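PDB 3HUF: DNA repair and telomere maintenance protein nbs1 from Schizosaccharomyces pombe, which tethers phosphorylated Ctp1 through its N-terminal FHA-BRCT1-BRCT2 region, as the adaptor subunit of the MRN complex in DNA double-strand break repair, telomere maintenance and meiosis. Local coordinates for residues R114-Q119 with A147-V152; D59-G64 with R143-T148; K45-F50 with L73-G78; V38-I43 with G103-T108; I17-T22 with T186-V191. All coordinates share one frame; numbering follows the deposited sequence.

Contact 1: residues R114-Q119 with A147-V152; sequences RSMCIQ and ATTHFV
The imidazole of His-150 carries the methyl end of Met-116 on one face, with Met-116 CE 4.1 Å above the ring plane and shifted toward the rim. The ring of Phe-151 is met at its edge instead. There the Gln-119 amide stands almost upright to it, the two planes 81° apart, and Gln-119 OE1 comes 3.5 Å from CD1 of Phe-151. The same OE1 shares a water with OG1 of Thr-148, while NE2 of Gln-119 is held by the carbonyl of Leu-142. Thr-149 works as a polar pivot. With chi1 at 56°, Thr-149 OG1 lies between its own backbone N and carbonyl carbon and accepts the N-H of Cys-117 at 3.0 Å. Thr-149 OG1 also hydrogen-bonds to ND1 of His-150 at 2.8 Å. The carbonyl of Cys-117 takes two N-H groups, from Thr-149 and His-150. Beyond it the ladder is regular: Gln-119 N donates to His-150 O, and Val-152 N to Gln-119 O, the latter at 2.8 Å. CG2 of Ile-118 and CG2 of Val-152 are tight at 3.4 Å. The parallel pair 118-120 and 150-152 forms the two central strands of the four-stranded parallel sheet of the first BRCT domain.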
# COMPACT_ATOMS: atom_id res chain seq x y z
N ARG A 114 -5.28 7.33 -4.28
CA ARG A 114 -4.06 6.61 -4.58
C ARG A 114 -3.95 5.45 -3.59
O ARG A 114 -4.08 5.67 -2.39
CB ARG A 114 -2.84 7.54 -4.43
CG ARG A 114 -1.50 6.95 -4.92
CD ARG A 114 -0.36 8.04 -5.06
NE ARG A 114 -0.55 9.02 -6.14
CZ ARG A 114 -0.40 8.76 -7.44
NH1 ARG A 114 -0.07 7.52 -7.85
NH2 ARG A 114 -0.59 9.72 -8.35
N SER A 115 -3.70 4.24 -4.10
CA SER A 115 -3.52 3.04 -3.26
C SER A 115 -2.35 3.16 -2.32
O SER A 115 -1.25 3.52 -2.73
CB SER A 115 -3.29 1.81 -4.14
OG SER A 115 -4.47 1.45 -4.82
N MET A 116 -2.59 2.84 -1.06
CA MET A 116 -1.53 2.83 -0.07
C MET A 116 -2.09 2.14 1.15
O MET A 116 -2.97 2.70 1.84
CB MET A 116 -1.06 4.24 0.28
CG MET A 116 0.26 4.25 1.03
SD MET A 116 0.83 5.92 1.42
CE MET A 116 2.47 5.47 2.00
N CYS A 117 -1.61 0.92 1.38
CA CYS A 117 -1.99 0.09 2.52
C CYS A 117 -0.70 -0.50 3.04
O CYS A 117 0.07 -1.08 2.28
CB CYS A 117 -2.93 -1.05 2.11
SG CYS A 117 -4.60 -0.56 1.66
N ILE A 118 -0.49 -0.37 4.35
CA ILE A 118 0.79 -0.71 4.95
C ILE A 118 0.69 -1.95 5.85
O ILE A 118 -0.06 -1.95 6.83
CB ILE A 118 1.41 0.51 5.71
CG1 ILE A 118 1.78 1.64 4.73
CG2 ILE A 118 2.65 0.07 6.50
CD1 ILE A 118 2.49 2.84 5.36
N GLN A 119 1.41 -3.01 5.48
CA GLN A 119 1.46 -4.21 6.31
C GLN A 119 2.62 -4.12 7.28
O GLN A 119 3.69 -3.64 6.91
CB GLN A 119 1.59 -5.47 5.46
CG GLN A 119 1.72 -6.77 6.30
CD GLN A 119 1.70 -8.01 5.45
OE1 GLN A 119 2.03 -7.96 4.27
NE2 GLN A 119 1.32 -9.14 6.03
N ALA A 147 -4.05 -5.92 -1.33
CA ALA A 147 -4.06 -4.47 -1.48
C ALA A 147 -2.85 -3.76 -0.84
O ALA A 147 -2.69 -2.54 -0.99
CB ALA A 147 -5.37 -3.89 -0.93
N THR A 148 -2.04 -4.51 -0.10
CA THR A 148 -0.79 -3.99 0.50
C THR A 148 0.09 -3.39 -0.57
O THR A 148 0.34 -4.03 -1.60
CB THR A 148 0.01 -5.12 1.16
OG1 THR A 148 -0.73 -5.64 2.26
CG2 THR A 148 1.35 -4.62 1.69
N THR A 149 0.52 -2.14 -0.34
CA THR A 149 1.52 -1.51 -1.19
C THR A 149 2.90 -1.44 -0.51
O THR A 149 3.92 -1.41 -1.19
CB THR A 149 1.10 -0.07 -1.60
OG1 THR A 149 0.83 0.69 -0.42
CG2 THR A 149 -0.17 -0.09 -2.46
N HIS A 150 2.93 -1.39 0.83
CA HIS A 150 4.20 -1.24 1.56
C HIS A 150 4.23 -2.18 2.72
O HIS A 150 3.17 -2.47 3.31
CB HIS A 150 4.38 0.19 2.07
CG HIS A 150 4.49 1.21 0.99
ND1 HIS A 150 3.40 1.65 0.26
CD2 HIS A 150 5.56 1.89 0.52
CE1 HIS A 150 3.80 2.55 -0.62
NE2 HIS A 150 5.10 2.73 -0.48
N PHE A 151 5.43 -2.64 3.07
CA PHE A 151 5.61 -3.61 4.13
C PHE A 151 6.67 -3.11 5.07
O PHE A 151 7.78 -2.84 4.63
CB PHE A 151 6.03 -4.96 3.55
CG PHE A 151 6.25 -6.03 4.60
CD1 PHE A 151 5.21 -6.83 5.01
CD2 PHE A 151 7.52 -6.22 5.18
CE1 PHE A 151 5.41 -7.81 5.98
CE2 PHE A 151 7.73 -7.19 6.15
CZ PHE A 151 6.67 -7.99 6.55
N VAL A 152 6.34 -3.00 6.36
CA VAL A 152 7.29 -2.55 7.36
C VAL A 152 7.99 -3.72 8.01
O VAL A 152 7.37 -4.43 8.80
CB VAL A 152 6.61 -1.77 8.51
CG1 VAL A 152 7.68 -1.15 9.43
CG2 VAL A 152 5.67 -0.71 7.95
O HOH W 1 0.11 -8.42 2.19

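Contact 2: residues D59-G64 with R143-T148; sequences DYFTGG and RDSDAT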
# COMPACT_ATOMS: atom_id res chain seq x y z
N ASP A 59 -10.63 -2.10 4.70
CA ASP A 59 -10.05 -1.37 3.57
C ASP A 59 -8.60 -1.77 3.35
O ASP A 59 -8.08 -1.64 2.23
CB ASP A 59 -10.13 0.14 3.81
CG ASP A 59 -11.58 0.65 3.94
OD1 ASP A 59 -12.47 0.16 3.21
OD2 ASP A 59 -11.83 1.53 4.78
N TYR A 60 -7.94 -2.22 4.42
CA TYR A 60 -6.54 -2.73 4.32
C TYR A 60 -6.53 -3.97 3.41
O TYR A 60 -5.59 -4.18 2.65
CB TYR A 60 -5.97 -3.06 5.70
CG TYR A 60 -4.71 -3.95 5.66
CD1 TYR A 60 -3.47 -3.44 5.27
CD2 TYR A 60 -4.79 -5.31 6.01
CE1 TYR A 60 -2.34 -4.26 5.22
CE2 TYR A 60 -3.67 -6.13 5.96
CZ TYR A 60 -2.46 -5.61 5.56
OH TYR A 60 -1.38 -6.44 5.53
N PHE A 61 -7.60 -4.77 3.47
CA PHE A 61 -7.71 -5.96 2.63
C PHE A 61 -8.32 -5.74 1.25
O PHE A 61 -7.93 -6.42 0.29
CB PHE A 61 -8.52 -7.03 3.37
CG PHE A 61 -7.84 -7.53 4.60
CD1 PHE A 61 -8.19 -7.05 5.85
CD2 PHE A 61 -6.82 -8.45 4.50
CE1 PHE A 61 -7.56 -7.53 7.00
CE2 PHE A 61 -6.19 -8.92 5.63
CZ PHE A 61 -6.56 -8.47 6.88
N THR A 62 -9.28 -4.82 1.13
CA THR A 62 -9.98 -4.61 -0.15
C THR A 62 -9.27 -3.57 -1.03
O THR A 62 -9.46 -3.54 -2.26
CB THR A 62 -11.41 -4.10 0.07
OG1 THR A 62 -11.36 -2.79 0.69
CG2 THR A 62 -12.18 -5.05 0.94
N GLY A 63 -8.50 -2.70 -0.41
CA GLY A 63 -7.93 -1.55 -1.12
C GLY A 63 -8.94 -0.43 -1.37
O GLY A 63 -8.68 0.47 -2.16
N GLY A 64 -10.10 -0.50 -0.70
CA GLY A 64 -11.13 0.53 -0.86
C GLY A 64 -10.68 1.86 -0.24
O GLY A 64 -9.80 1.87 0.63
N ARG A 143 -1.90 -9.29 8.75
CA ARG A 143 -2.11 -10.46 7.88
C ARG A 143 -1.88 -10.10 6.43
O ARG A 143 -1.87 -8.92 6.06
CB ARG A 143 -3.52 -11.02 8.05
CG ARG A 143 -3.87 -11.41 9.47
CD ARG A 143 -3.08 -12.60 9.90
NE ARG A 143 -2.62 -12.49 11.29
CZ ARG A 143 -1.35 -12.64 11.67
NH1 ARG A 143 -0.40 -12.91 10.77
NH2 ARG A 143 -1.03 -12.53 12.95
N ASP A 144 -1.72 -11.11 5.60
CA ASP A 144 -1.49 -10.87 4.19
C ASP A 144 -2.70 -10.23 3.52
O ASP A 144 -3.82 -10.57 3.82
CB ASP A 144 -1.18 -12.19 3.48
CG ASP A 144 -0.76 -11.96 2.07
OD1 ASP A 144 0.33 -11.36 1.87
OD2 ASP A 144 -1.53 -12.29 1.16
N SER A 145 -2.45 -9.32 2.59
CA SER A 145 -3.52 -8.67 1.82
C SER A 145 -3.05 -8.45 0.39
O SER A 145 -1.89 -8.15 0.16
CB SER A 145 -3.90 -7.33 2.48
OG SER A 145 -4.47 -6.40 1.55
N ASP A 146 -3.96 -8.55 -0.56
CA ASP A 146 -3.63 -8.24 -1.96
C ASP A 146 -3.62 -6.74 -2.28
O ASP A 146 -3.19 -6.35 -3.38
CB ASP A 146 -4.55 -9.02 -2.90
CG ASP A 146 -4.34 -10.52 -2.79
OD1 ASP A 146 -3.17 -10.95 -2.73
OD2 ASP A 146 -5.34 -11.27 -2.74
N ALA A 147 -4.05 -5.92 -1.33
CA ALA A 147 -4.06 -4.47 -1.48
C ALA A 147 -2.85 -3.76 -0.84
O ALA A 147 -2.69 -2.54 -0.99
CB ALA A 147 -5.37 -3.89 -0.93
N THR A 148 -2.04 -4.51 -0.10
CA THR A 148 -0.79 -3.99 0.50
C THR A 148 0.09 -3.39 -0.57
O THR A 148 0.34 -4.03 -1.60
CB THR A 148 0.01 -5.12 1.16
OG1 THR A 148 -0.73 -5.64 2.26
CG2 THR A 148 1.35 -4.62 1.69
O HOH W 2 -6.63 -8.88 0.34
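An ST turn begun by Ser-145 docks against Tyr-60 and Phe-61 in the last turn of helix 57-62. Ser-145 OG accepts the N-H of Ala-147 at 2.9 Å and donates to the carbonyl O of Tyr-60 at 2.7 Å. One hydroxyl therefore shapes the loop and grips the helix. Ser-145 CB lies over a face of the Tyr-60 ring, 4.0 Å from its centroid, as a CH-pi contact. With CG anti to the backbone N (chi1 164°), the end of the tyrosine comes close to the loop. Tyr-60 OH donates to Arg-143 O at 2.6 Å, with a C=O...O angle of 168°. The helix belongs to the FHA domain and the loop to the first BRCT domain, and these bonds fasten one to the other. Beside Tyr-60, the Phe-61 ring receives Asp-144 O at its edge, 3.4 Å from Phe-61 CE2. A water accepts from Asp-146 N and donates to the carbonyl O of Phe-61. Gly-63, with positive phi, leaves the helix just where Ala-147 presses in. CB of Ala-147 is 3.5 Å from Gly-63 CA, and a side chain on the glycine would crowd it. Asp-144 turns away to a salt bridge with Lys-171.

Contact 3: residues K45-F50 with L73-G78; sequences KRHARF and LDTKFG
The imidazole of His-47 and the side chain of Thr-75 cross at about a right angle. The methyl Thr-75 CG2 sits over the centre of the His-47 ring, 3.5 Å from the centroid and 5° off its normal, as a CH-pi contact. Thr-75 OG1 does not spend its polar end on the ring: it accepts the N-H of Gly-78 at 2.9 Å, an ST motif, and is bonded to Asp-72. The ring edge is used differently. A chi1 of -167° places the ring beside the carbonyl carbon, and His-47 NE2 donates to Gly-78 O at 2.9 Å. The oxygen lies in the ring plane, but the donor stands above the carbonyl plane of Gly-78. On the backbone side, His-47 O accepts the N-H of Leu-73 at 2.9 Å. Leu-73 then spreads over the strand start. Leu-73 CD1 lies over one face of the Arg-46 guanidinium, 4.0 Å from Arg-46 NH2, and Leu-73 CD2 meets Arg-49 CB at 4.1 Å. A water joins the carbonyls of Arg-46 and Leu-73. Ser-44 and His-47 match the SxxH signature of FHA domains, and the neighbouring Lys-45 N binds a modified side chain of the bound peptide. Since ND1 accepts from Ser-44 N while NE2 donates, His-47 is probably neutral with its proton on NE2, and its ring nitrogens probably help to hold the peptide-binding loops in place.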
# COMPACT_ATOMS: atom_id res chain seq x y z
N LYS A 45 -18.52 31.99 -1.10
CA LYS A 45 -17.42 32.26 -0.18
C LYS A 45 -17.02 31.05 0.66
O LYS A 45 -15.85 30.70 0.74
CB LYS A 45 -17.77 33.43 0.74
CG LYS A 45 -17.86 34.75 0.02
CD LYS A 45 -17.96 35.88 1.01
CE LYS A 45 -19.02 36.86 0.57
NZ LYS A 45 -20.35 36.19 0.60
N ARG A 46 -18.01 30.45 1.33
CA ARG A 46 -17.87 29.14 1.95
C ARG A 46 -18.86 28.25 1.19
O ARG A 46 -20.08 28.45 1.32
CB ARG A 46 -18.24 29.19 3.43
CG ARG A 46 -17.33 30.03 4.31
CD ARG A 46 -17.82 30.10 5.77
NE ARG A 46 -17.89 28.79 6.44
CZ ARG A 46 -19.03 28.12 6.69
NH1 ARG A 46 -20.21 28.62 6.32
NH2 ARG A 46 -18.99 26.94 7.31
N HIS A 47 -18.36 27.29 0.41
CA HIS A 47 -19.23 26.60 -0.56
C HIS A 47 -19.61 25.17 -0.20
O HIS A 47 -20.80 24.80 -0.24
CB HIS A 47 -18.62 26.66 -1.97
CG HIS A 47 -19.58 26.26 -3.05
ND1 HIS A 47 -20.19 27.16 -3.89
CD2 HIS A 47 -20.05 25.04 -3.42
CE1 HIS A 47 -21.00 26.53 -4.72
NE2 HIS A 47 -20.92 25.24 -4.46
N ALA A 48 -18.61 24.36 0.12
CA ALA A 48 -18.79 22.95 0.41
C ALA A 48 -18.00 22.52 1.64
O ALA A 48 -16.98 23.13 1.98
CB ALA A 48 -18.38 22.09 -0.80
N ARG A 49 -18.47 21.46 2.29
CA ARG A 49 -17.68 20.76 3.28
C ARG A 49 -17.35 19.37 2.74
O ARG A 49 -18.23 18.68 2.24
CB ARG A 49 -18.45 20.66 4.59
CG ARG A 49 -17.71 19.89 5.67
CD ARG A 49 -18.57 19.70 6.92
NE ARG A 49 -19.17 20.96 7.36
CZ ARG A 49 -18.58 21.86 8.15
NH1 ARG A 49 -17.35 21.64 8.64
NH2 ARG A 49 -19.23 22.98 8.47
N PHE A 50 -16.07 19.00 2.78
CA PHE A 50 -15.62 17.66 2.45
C PHE A 50 -15.21 17.04 3.78
O PHE A 50 -14.41 17.62 4.51
CB PHE A 50 -14.35 17.68 1.59
CG PHE A 50 -14.51 18.32 0.23
CD1 PHE A 50 -15.76 18.66 -0.30
CD2 PHE A 50 -13.38 18.53 -0.53
CE1 PHE A 50 -15.86 19.24 -1.55
CE2 PHE A 50 -13.46 19.10 -1.80
CZ PHE A 50 -14.69 19.45 -2.32
N LEU A 73 -23.13 23.86 1.25
CA LEU A 73 -23.42 24.78 2.37
C LEU A 73 -24.44 25.85 1.97
O LEU A 73 -24.15 27.05 1.97
CB LEU A 73 -22.12 25.40 2.93
CG LEU A 73 -20.98 24.46 3.36
CD1 LEU A 73 -19.73 25.25 3.71
CD2 LEU A 73 -21.38 23.55 4.53
N ASP A 74 -25.65 25.38 1.65
CA ASP A 74 -26.77 26.22 1.26
C ASP A 74 -26.36 27.32 0.26
O ASP A 74 -26.59 28.51 0.48
CB ASP A 74 -27.46 26.77 2.52
CG ASP A 74 -27.94 25.65 3.51
OD1 ASP A 74 -28.08 25.95 4.71
OD2 ASP A 74 -28.17 24.49 3.09
N THR A 75 -25.73 26.91 -0.85
CA THR A 75 -25.09 27.85 -1.78
C THR A 75 -26.03 28.40 -2.85
O THR A 75 -27.12 27.85 -3.08
CB THR A 75 -23.86 27.23 -2.51
OG1 THR A 75 -24.30 26.22 -3.42
CG2 THR A 75 -22.88 26.64 -1.52
N LYS A 76 -25.60 29.48 -3.48
CA LYS A 76 -26.33 30.07 -4.61
C LYS A 76 -26.53 29.08 -5.76
O LYS A 76 -27.66 28.88 -6.21
CB LYS A 76 -25.61 31.33 -5.12
CG LYS A 76 -26.46 32.20 -6.05
CD LYS A 76 -25.82 33.56 -6.26
CE LYS A 76 -26.80 34.55 -6.84
NZ LYS A 76 -26.25 35.94 -6.82
N PHE A 77 -25.45 28.46 -6.22
CA PHE A 77 -25.52 27.63 -7.44
C PHE A 77 -25.39 26.11 -7.28
O PHE A 77 -25.43 25.39 -8.27
CB PHE A 77 -24.54 28.16 -8.49
CG PHE A 77 -24.85 29.55 -8.95
CD1 PHE A 77 -23.95 30.58 -8.74
CD2 PHE A 77 -26.07 29.85 -9.58
CE1 PHE A 77 -24.24 31.88 -9.16
CE2 PHE A 77 -26.37 31.14 -10.00
CZ PHE A 77 -25.45 32.17 -9.79
N GLY A 78 -25.24 25.61 -6.05
CA GLY A 78 -25.24 24.17 -5.78
C GLY A 78 -23.89 23.47 -5.92
O GLY A 78 -22.89 24.09 -6.30
O HOH W 3 -22.49 29.35 2.14

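Contact 4: residues V38-I43 with G103-T108; sequences VISKSI and GKCPFT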
# COMPACT_ATOMS: atom_id res chain seq x y z
N VAL A 38 -10.88 27.88 -3.48
CA VAL A 38 -11.16 27.58 -4.87
C VAL A 38 -11.78 28.83 -5.46
O VAL A 38 -12.89 29.21 -5.08
CB VAL A 38 -12.15 26.41 -5.03
CG1 VAL A 38 -12.18 25.95 -6.48
CG2 VAL A 38 -11.77 25.25 -4.13
N ILE A 39 -11.06 29.48 -6.37
CA ILE A 39 -11.48 30.78 -6.87
C ILE A 39 -12.18 30.71 -8.23
O ILE A 39 -11.58 30.31 -9.22
CB ILE A 39 -10.31 31.77 -6.94
CG1 ILE A 39 -9.49 31.71 -5.64
CG2 ILE A 39 -10.82 33.18 -7.25
CD1 ILE A 39 -8.24 32.53 -5.63
N SER A 40 -13.46 31.10 -8.23
CA SER A 40 -14.27 31.24 -9.44
C SER A 40 -15.50 32.09 -9.09
O SER A 40 -15.94 32.08 -7.94
CB SER A 40 -14.70 29.86 -9.97
OG SER A 40 -15.14 29.91 -11.32
N LYS A 41 -16.04 32.79 -10.08
CA LYS A 41 -17.21 33.65 -9.91
C LYS A 41 -18.40 33.03 -9.19
O LYS A 41 -18.99 33.66 -8.30
CB LYS A 41 -17.70 34.16 -11.28
CG LYS A 41 -17.15 35.53 -11.69
CD LYS A 41 -18.24 36.63 -11.74
CE LYS A 41 -17.62 38.00 -12.03
NZ LYS A 41 -18.56 39.16 -11.93
N SER A 42 -18.75 31.81 -9.58
CA SER A 42 -20.01 31.19 -9.16
C SER A 42 -19.89 30.31 -7.91
O SER A 42 -20.87 29.72 -7.45
CB SER A 42 -20.62 30.37 -10.32
OG SER A 42 -19.74 29.31 -10.69
N ILE A 43 -18.68 30.26 -7.35
CA ILE A 43 -18.41 29.53 -6.11
C ILE A 43 -18.68 30.46 -4.94
O ILE A 43 -18.19 31.58 -4.92
CB ILE A 43 -16.95 29.06 -6.08
CG1 ILE A 43 -16.68 28.18 -7.30
CG2 ILE A 43 -16.62 28.29 -4.76
CD1 ILE A 43 -15.27 27.63 -7.39
N GLY A 103 -20.84 25.12 -7.83
CA GLY A 103 -21.59 26.17 -8.50
C GLY A 103 -21.72 25.88 -9.98
O GLY A 103 -22.07 24.76 -10.38
N LYS A 104 -21.42 26.89 -10.79
CA LYS A 104 -21.39 26.74 -12.23
C LYS A 104 -19.95 26.81 -12.72
O LYS A 104 -19.71 27.13 -13.88
CB LYS A 104 -22.22 27.83 -12.89
CG LYS A 104 -23.68 27.74 -12.59
CD LYS A 104 -24.29 29.09 -12.80
CE LYS A 104 -25.56 28.97 -13.59
NZ LYS A 104 -26.04 30.33 -13.99
N CYS A 105 -18.99 26.52 -11.85
CA CYS A 105 -17.60 26.64 -12.28
C CYS A 105 -17.32 25.62 -13.37
O CYS A 105 -17.57 24.44 -13.18
CB CYS A 105 -16.64 26.48 -11.11
SG CYS A 105 -14.93 26.52 -11.64
N PRO A 106 -16.84 26.09 -14.54
CA PRO A 106 -16.62 25.17 -15.67
C PRO A 106 -15.47 24.16 -15.44
O PRO A 106 -15.35 23.20 -16.20
CB PRO A 106 -16.33 26.11 -16.86
CG PRO A 106 -15.91 27.39 -16.26
CD PRO A 106 -16.52 27.49 -14.88
N PHE A 107 -14.68 24.36 -14.40
CA PHE A 107 -13.61 23.42 -14.04
C PHE A 107 -13.95 22.64 -12.77
O PHE A 107 -14.28 23.23 -11.75
CB PHE A 107 -12.29 24.15 -13.88
CG PHE A 107 -11.91 25.00 -15.07
CD1 PHE A 107 -12.09 26.37 -15.04
CD2 PHE A 107 -11.41 24.41 -16.22
CE1 PHE A 107 -11.77 27.15 -16.15
CE2 PHE A 107 -11.09 25.17 -17.33
CZ PHE A 107 -11.26 26.54 -17.29
N THR A 108 -13.85 21.32 -12.83
CA THR A 108 -14.18 20.48 -11.68
C THR A 108 -12.96 20.21 -10.79
O THR A 108 -11.82 20.15 -11.26
CB THR A 108 -14.81 19.15 -12.10
OG1 THR A 108 -13.95 18.47 -13.03
CG2 THR A 108 -16.17 19.41 -12.76
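Ser-42 reaches across to Lys-104 with its whole short side chain. Ser-42 CB comes first, 4.0 Å from Lys-104 CB. Beyond it Ser-42 OG, set between the backbone N and the carbonyl carbon (chi1 62°), accepts the N-H of Lys-104 at 2.9 Å. The bond is bent, 136° at the hydrogen. The N of Cys-105 is also near OG, but its angle is too poor for a hydrogen bond. Without the hydroxyl, as with an alanine here, the Lys-104 N-H would probably lose this acceptor and the hold between the two loops would weaken. Around this bond, Ser-40 CB packs 3.7 Å from Cys-105 SG, and Ile-43 CD1 lies 4.1 Å from Cys-105 CB. Cys-105 SG also accepts from Phe-107 N at 3.5 Å, a long bond within the 103-108 segment. Gly-103 has positive phi, and a side chain there would run into Ser-42 O. Beyond the two segments, the Lys-104 amine pairs with an acidic side chain of the bound peptide, so this is part of the FHA recognition surface. The type I turn from Ser-40 to Ile-43 follows strand 35-37 and precedes strand 48-52 along the chain, and residues 103-108 link strands 97-102 and 109-113 of the other FHA sheet.

Contact 5: residues I17-T22 with T186-V191; sequences ILFPGT and TVKESV
Phe-19 pushes its ring into a cluster of carbonyl oxygens on the loop 186-191. Phe-19 CE1 is the atom that meets them: Lys-188 O at 3.3 Å, Val-187 O at 3.5 Å and Ser-190 O at 3.7 Å. The last lies at the ring edge, near its plane. Next to the ring, the Lys-188 chain bends back so that Lys-188 NZ comes 2.9 Å from Pro-20 O; its clear hydrogen bond is with the carbonyl of Leu-135. Were the ring cut back to an alanine, a gap is likely to open in front of these carbonyls and leave the turn less firmly seated. In the next shell, a type I turn from Val-187 to Ser-190 gathers the oxygens, closed by Ser-190 N donating to Val-187 O at 3.1 Å. A water is shared by the carbonyls of Ile-17 and Ser-190. Ile-17 O also stands over one ring face of Phe-19, 4.3 Å above its centre. Further out, the backbone N of Phe-19 is bonded to Tyr-23 OH, and Ile-17 pairs through its backbone with Ile-192. The contact joins the corner between FHA strands 16-18 and 21-26 to the loop linking helices 178-184 and 198-209. Aromatic C-H groups carry a slight positive charge, so the ring edge is likely to suit the carbonyl oxygens around it.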
# COMPACT_ATOMS: atom_id res chain seq x y z
N ILE A 17 -2.99 16.58 -1.00
CA ILE A 17 -3.37 15.37 -0.28
C ILE A 17 -4.33 15.69 0.88
O ILE A 17 -4.03 16.51 1.74
CB ILE A 17 -2.13 14.66 0.27
CG1 ILE A 17 -1.21 14.25 -0.87
CG2 ILE A 17 -2.52 13.42 1.00
CD1 ILE A 17 0.14 13.81 -0.35
N LEU A 18 -5.49 15.05 0.88
CA LEU A 18 -6.50 15.29 1.90
C LEU A 18 -6.52 14.15 2.91
O LEU A 18 -6.75 13.02 2.57
CB LEU A 18 -7.89 15.45 1.25
CG LEU A 18 -8.06 16.60 0.24
CD1 LEU A 18 -9.56 16.71 -0.19
CD2 LEU A 18 -7.54 17.94 0.82
N PHE A 19 -6.30 14.47 4.17
CA PHE A 19 -6.34 13.47 5.21
C PHE A 19 -7.76 13.40 5.78
O PHE A 19 -8.54 14.31 5.58
CB PHE A 19 -5.33 13.84 6.29
CG PHE A 19 -3.96 14.13 5.76
CD1 PHE A 19 -3.37 15.37 5.96
CD2 PHE A 19 -3.26 13.16 5.08
CE1 PHE A 19 -2.09 15.64 5.48
CE2 PHE A 19 -1.99 13.41 4.60
CZ PHE A 19 -1.40 14.66 4.79
N PRO A 20 -8.10 12.28 6.45
CA PRO A 20 -9.29 12.18 7.28
C PRO A 20 -9.50 13.43 8.15
O PRO A 20 -8.57 13.89 8.80
CB PRO A 20 -8.99 10.96 8.14
CG PRO A 20 -8.27 10.03 7.14
CD PRO A 20 -7.39 10.98 6.37
N GLY A 21 -10.74 13.92 8.14
CA GLY A 21 -11.12 15.11 8.89
C GLY A 21 -12.02 15.92 7.98
O GLY A 21 -12.54 15.41 6.98
N THR A 22 -12.21 17.19 8.32
CA THR A 22 -13.15 18.02 7.60
C THR A 22 -12.50 19.28 7.01
O THR A 22 -11.67 19.92 7.65
CB THR A 22 -14.30 18.44 8.51
OG1 THR A 22 -14.78 17.29 9.24
CG2 THR A 22 -15.42 18.95 7.67
N THR A 186 5.50 13.17 10.61
CA THR A 186 5.79 14.59 10.40
C THR A 186 4.64 15.39 9.73
O THR A 186 4.50 16.59 9.96
CB THR A 186 7.12 14.73 9.57
OG1 THR A 186 8.25 14.58 10.44
CG2 THR A 186 7.21 16.04 8.82
N VAL A 187 3.80 14.71 8.95
CA VAL A 187 3.04 15.34 7.85
C VAL A 187 1.54 15.72 8.00
O VAL A 187 0.97 16.28 7.04
CB VAL A 187 3.13 14.48 6.55
CG1 VAL A 187 4.58 14.27 6.11
CG2 VAL A 187 2.43 13.16 6.71
N LYS A 188 0.89 15.42 9.13
CA LYS A 188 -0.60 15.56 9.23
C LYS A 188 -1.07 17.01 9.07
O LYS A 188 -2.06 17.28 8.39
CB LYS A 188 -1.13 14.98 10.56
CG LYS A 188 -2.36 14.03 10.47
CD LYS A 188 -3.71 14.66 10.15
CE LYS A 188 -4.82 13.98 11.02
NZ LYS A 188 -6.16 13.54 10.37
N GLU A 189 -0.34 17.93 9.67
CA GLU A 189 -0.71 19.33 9.62
C GLU A 189 -0.35 20.03 8.28
O GLU A 189 -0.71 21.20 8.05
CB GLU A 189 -0.09 20.06 10.82
CG GLU A 189 -0.88 19.90 12.13
CD GLU A 189 -0.55 18.65 12.94
OE1 GLU A 189 -0.30 17.57 12.35
OE2 GLU A 189 -0.55 18.73 14.20
N SER A 190 0.32 19.30 7.40
CA SER A 190 0.91 19.86 6.20
C SER A 190 -0.03 19.96 5.03
O SER A 190 -0.93 19.13 4.86
CB SER A 190 2.10 19.00 5.78
OG SER A 190 3.16 19.23 6.67
N VAL A 191 0.19 20.97 4.20
CA VAL A 191 -0.46 21.01 2.91
C VAL A 191 0.57 20.70 1.81
O VAL A 191 1.44 21.46 1.49
CB VAL A 191 -1.43 22.25 2.67
CG1 VAL A 191 -1.39 23.26 3.83
CG2 VAL A 191 -1.27 22.89 1.28
O HOH W 4 -2.01 18.24 2.41

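Contacts 3 and 4 lie at one end of the FHA domain, centres 11 Å apart. They touch, with a probable hydrogen bond between Gly-78 O and Gly-103 N, beside the bound peptide. Contacts 1 and 2 are about 35 Å or more from both, centre to centre. They share Ala-147 and Thr-148 at the FHA-BRCT seam. Contact 5 has its centre about 18 Å from that of contact 1 and touches contact 3 through neighbouring strands 21-26 and 48-52. Along the chain, contacts 3 and 4 close before contact 1 opens. Contact 2 crosses both and ends with contact 1. Contact 5 encloses all four, consistent with the FHA domain and the first BRCT domain being held as one unit.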